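Local coordinates for ARO (armadillo repeats only protein) (Plasmodium falciparum Santa Lucia, PDB 5EWP) that probably serves as an armadillo-repeat binding scaffold in the translocation and attachment of rhoptries to the apical pole of the parasite, at residues V32-S37 and K56-L61; H49-D54 and A105-L110. All blocks are in the same frame, centred on the assembly; numbering follows the deposited sequence.

Both contacts involve the chain between helices 28-34 and 58-70, but at different depths. Contact 1, about 20 Å from the centre of the chain, is the more buried: the last part of helix 28-34 and the type I turn L34-S37 meet the first turn of helix 58-70, largely through backbone atoms. Contact 2, only partly buried and about 10 Å from that centre, lays the loop between those helices over helix 100-113 through rings and methyl groups. A weak backbone bond crosses contact 1; the segments of contact 2 meet by packing, with A53 N to H104 as a polar tie to the helix. The two lie about 13 Å apart, centre to centre, and touch where A60 O packs on A105 CB.

Contact 1 of 2, residues V32-S37 and K56-L61; sequences VNLCSS and KTIGAL
With OG anti to the backbone N (chi1 176°), S37 reaches over the start of helix 58-70, where I58 turns its CG2 branch, also anti to its own N, back to meet it. S37 OG lies 3.6 Å from I58 CB, and S37 CB packs on I58 CG2. The S37 hydroxyl hydrogen-bonds instead to D15 of helix 14-25 and to the backbone N of C39. G59, with no side chain, lets the two backbones close in: its CA sits 3.8 Å from the CA of C35 and 3.2 Å from C35 O, and its CA-H points at L34 O. G59 N also gives a weak, bent hydrogen bond to S37 O (3.1 Å, 122° at the hydrogen). L34 to S37 form a type I turn, while T57 is the N-cap of helix 58-70, its OG1 accepting a long, weak bond from A60 N. R102 of helix 100-113 ties both sides by donating to C35 O and, weakly, to S37 O and T57 OG1. The carbonyls of C35 and S37 thus face both the glycine and the R102 guanidinium, a cationic group that partly satisfies the oxygens of this buried, largely backbone contact.

Contact 2 of 2, residues H49-D54 and A105-L110; sequences HPWAAD and AAVVAL
The H49 and W51 rings both press on V108: H49 CE1 stands 3.2 Å above one face of the indole, offset toward its rim, while P50 CD lies over one face of the imidazole and W51 CA sits at the imidazole edge, in plane. V108 CG2 touches both rings obliquely, 3.6 Å from H49 NE2 and 3.7 Å from W51 CZ2. V107 CG1 meets the indole at its edge, near the ring plane, 4.0 Å from CH2. W51 takes a chi1 of 60°, its CG set between the backbone N and carbonyl carbon, which folds the indole back over H49. This loop joins helix 28-34 to helix 58-70 of the armadillo solenoid and lies across helix 100-113, with M144 of helix 142-156 also touching W51 and V107. H49 ND1 accepts from two backbone amides, W51 N at 3.1 Å and A52 N at 3.0 Å. Both bonds are nearly straight, although the donors sit 26° and 30° out of the imidazole plane. Together they fix the rotation of the imidazole. H104, one turn before V108, meets W51 edge-to-face and accepts from A53 N, while A52 CB adds a looser touch on V108 CG2 at 4.3 Å.

Contact 1 of 2, residues V32-S37 and K56-L61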
# COMPACT_ATOMS: atom_id res chain seq x y z
N VAL A 32 5.16 18.52 -2.46
CA VAL A 32 5.52 17.95 -1.17
C VAL A 32 5.37 18.96 -0.03
O VAL A 32 4.81 18.64 1.02
CB VAL A 32 6.95 17.37 -1.22
CG1 VAL A 32 7.40 16.91 0.17
CG2 VAL A 32 6.97 16.20 -2.17
N ASN A 33 5.83 20.19 -0.25
CA ASN A 33 5.70 21.25 0.75
C ASN A 33 4.25 21.57 1.04
O ASN A 33 3.91 21.95 2.17
CB ASN A 33 6.41 22.53 0.29
CG ASN A 33 7.90 22.35 0.15
OD1 ASN A 33 8.49 21.49 0.81
ND2 ASN A 33 8.52 23.16 -0.69
N LEU A 34 3.41 21.42 0.02
CA LEU A 34 1.98 21.74 0.14
C LEU A 34 1.16 20.64 0.82
O LEU A 34 0.02 20.87 1.20
CB LEU A 34 1.42 22.03 -1.25
CG LEU A 34 1.74 23.40 -1.84
CD1 LEU A 34 1.25 23.43 -3.26
CD2 LEU A 34 1.06 24.50 -1.01
N CYS A 35 1.74 19.45 0.99
CA CYS A 35 0.99 18.37 1.62
C CYS A 35 0.52 18.74 3.03
O CYS A 35 -0.49 18.22 3.51
CB CYS A 35 1.82 17.09 1.68
SG CYS A 35 1.96 16.23 0.11
N SER A 36 1.24 19.63 3.70
CA SER A 36 0.85 20.04 5.05
C SER A 36 -0.29 21.07 5.06
O SER A 36 -0.84 21.38 6.11
CB SER A 36 2.06 20.60 5.81
OG SER A 36 2.59 21.74 5.17
N SER A 37 -0.64 21.61 3.89
CA SER A 37 -1.67 22.64 3.83
C SER A 37 -3.01 22.13 4.32
O SER A 37 -3.45 21.06 3.92
CB SER A 37 -1.84 23.18 2.41
OG SER A 37 -2.91 24.11 2.40
N LYS A 56 -10.07 16.94 0.65
CA LYS A 56 -10.89 17.99 1.24
C LYS A 56 -10.07 19.25 1.50
O LYS A 56 -10.62 20.31 1.86
CB LYS A 56 -11.54 17.50 2.54
CG LYS A 56 -12.43 16.27 2.35
CD LYS A 56 -13.28 15.93 3.59
CE LYS A 56 -12.56 16.20 4.90
NZ LYS A 56 -11.77 15.04 5.43
N THR A 57 -8.76 19.13 1.32
CA THR A 57 -7.82 20.24 1.52
C THR A 57 -6.75 20.25 0.44
O THR A 57 -6.54 19.25 -0.24
CB THR A 57 -7.09 20.16 2.88
OG1 THR A 57 -6.45 18.88 2.99
CG2 THR A 57 -8.05 20.34 4.06
N ILE A 58 -6.06 21.38 0.30
CA ILE A 58 -4.94 21.47 -0.64
C ILE A 58 -3.88 20.41 -0.29
O ILE A 58 -3.24 19.85 -1.18
CB ILE A 58 -4.33 22.89 -0.63
CG1 ILE A 58 -5.28 23.86 -1.32
CG2 ILE A 58 -2.98 22.92 -1.30
CD1 ILE A 58 -5.45 23.57 -2.80
N GLY A 59 -3.71 20.14 1.00
CA GLY A 59 -2.76 19.12 1.44
C GLY A 59 -3.05 17.75 0.86
O GLY A 59 -2.17 17.11 0.27
N ALA A 60 -4.29 17.28 0.99
CA ALA A 60 -4.64 15.98 0.43
C ALA A 60 -4.62 16.01 -1.11
O ALA A 60 -4.28 15.01 -1.75
CB ALA A 60 -6.00 15.54 0.93
N LEU A 61 -4.98 17.14 -1.69
CA LEU A 61 -4.98 17.27 -3.14
C LEU A 61 -3.56 17.21 -3.71
O LEU A 61 -3.32 16.65 -4.78
CB LEU A 61 -5.64 18.59 -3.53
CG LEU A 61 -5.91 18.78 -5.02
CD1 LEU A 61 -6.83 17.71 -5.56
CD2 LEU A 61 -6.50 20.17 -5.21

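Contact 2 of 2, residues H49-D54 and A105-L110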
# COMPACT_ATOMS: atom_id res chain seq x y z
N HIS A 49 -10.26 8.96 -8.31
CA HIS A 49 -9.62 7.70 -7.97
C HIS A 49 -10.72 6.72 -7.58
O HIS A 49 -11.73 7.13 -7.03
CB HIS A 49 -8.60 7.90 -6.84
CG HIS A 49 -7.86 6.66 -6.43
ND1 HIS A 49 -8.41 5.71 -5.61
CD2 HIS A 49 -6.62 6.22 -6.75
CE1 HIS A 49 -7.54 4.74 -5.42
NE2 HIS A 49 -6.44 5.02 -6.11
N PRO A 50 -10.54 5.42 -7.88
CA PRO A 50 -11.65 4.48 -7.66
C PRO A 50 -12.03 4.21 -6.19
O PRO A 50 -13.17 3.82 -5.97
CB PRO A 50 -11.16 3.19 -8.33
CG PRO A 50 -9.70 3.32 -8.44
CD PRO A 50 -9.38 4.77 -8.54
N TRP A 51 -11.15 4.42 -5.22
CA TRP A 51 -11.54 4.17 -3.84
C TRP A 51 -11.07 5.22 -2.81
O TRP A 51 -11.64 5.30 -1.73
CB TRP A 51 -11.06 2.77 -3.41
CG TRP A 51 -9.58 2.52 -3.45
CD1 TRP A 51 -8.89 1.85 -4.43
CD2 TRP A 51 -8.62 2.89 -2.46
NE1 TRP A 51 -7.54 1.81 -4.11
CE2 TRP A 51 -7.36 2.44 -2.90
CE3 TRP A 51 -8.70 3.57 -1.23
CZ2 TRP A 51 -6.19 2.64 -2.17
CZ3 TRP A 51 -7.54 3.78 -0.50
CH2 TRP A 51 -6.30 3.31 -0.98
N ALA A 52 -10.05 6.01 -3.14
CA ALA A 52 -9.54 7.01 -2.19
C ALA A 52 -10.59 8.08 -1.91
O ALA A 52 -11.25 8.56 -2.83
CB ALA A 52 -8.27 7.65 -2.72
N ALA A 53 -10.76 8.46 -0.65
CA ALA A 53 -11.71 9.51 -0.29
C ALA A 53 -11.36 10.83 -0.98
O ALA A 53 -10.19 11.16 -1.13
CB ALA A 53 -11.73 9.69 1.21
N ASP A 54 -12.37 11.58 -1.40
CA ASP A 54 -12.11 12.88 -2.05
C ASP A 54 -11.24 13.82 -1.20
O ASP A 54 -11.53 14.03 -0.02
CB ASP A 54 -13.43 13.59 -2.37
CG ASP A 54 -14.27 12.84 -3.39
OD1 ASP A 54 -13.71 12.01 -4.14
OD2 ASP A 54 -15.49 13.06 -3.41
N ALA A 105 -4.75 9.18 0.36
CA ALA A 105 -3.85 9.74 -0.63
C ALA A 105 -2.41 9.30 -0.37
O ALA A 105 -1.68 8.98 -1.31
CB ALA A 105 -3.95 11.27 -0.64
N ALA A 106 -2.02 9.26 0.90
CA ALA A 106 -0.68 8.80 1.29
C ALA A 106 -0.47 7.33 0.97
O ALA A 106 0.60 6.94 0.49
CB ALA A 106 -0.44 9.06 2.80
N VAL A 107 -1.47 6.50 1.23
CA VAL A 107 -1.37 5.08 0.89
C VAL A 107 -1.24 4.90 -0.63
O VAL A 107 -0.38 4.15 -1.09
CB VAL A 107 -2.61 4.30 1.40
CG1 VAL A 107 -2.69 2.93 0.76
CG2 VAL A 107 -2.54 4.19 2.92
N VAL A 108 -2.08 5.58 -1.40
CA VAL A 108 -1.97 5.48 -2.86
C VAL A 108 -0.58 5.93 -3.34
O VAL A 108 0.07 5.21 -4.13
CB VAL A 108 -3.06 6.31 -3.56
CG1 VAL A 108 -2.81 6.34 -5.08
CG2 VAL A 108 -4.44 5.74 -3.23
N ALA A 109 -0.10 7.07 -2.86
CA ALA A 109 1.23 7.57 -3.27
C ALA A 109 2.33 6.56 -2.92
O ALA A 109 3.16 6.23 -3.77
CB ALA A 109 1.56 8.91 -2.61
N LEU A 110 2.32 6.10 -1.68
CA LEU A 110 3.37 5.17 -1.23
C LEU A 110 3.31 3.86 -1.99
O LEU A 110 4.34 3.26 -2.28
CB LEU A 110 3.26 4.94 0.28
CG LEU A 110 3.66 6.15 1.14
CD1 LEU A 110 3.22 5.94 2.57
CD2 LEU A 110 5.17 6.39 1.10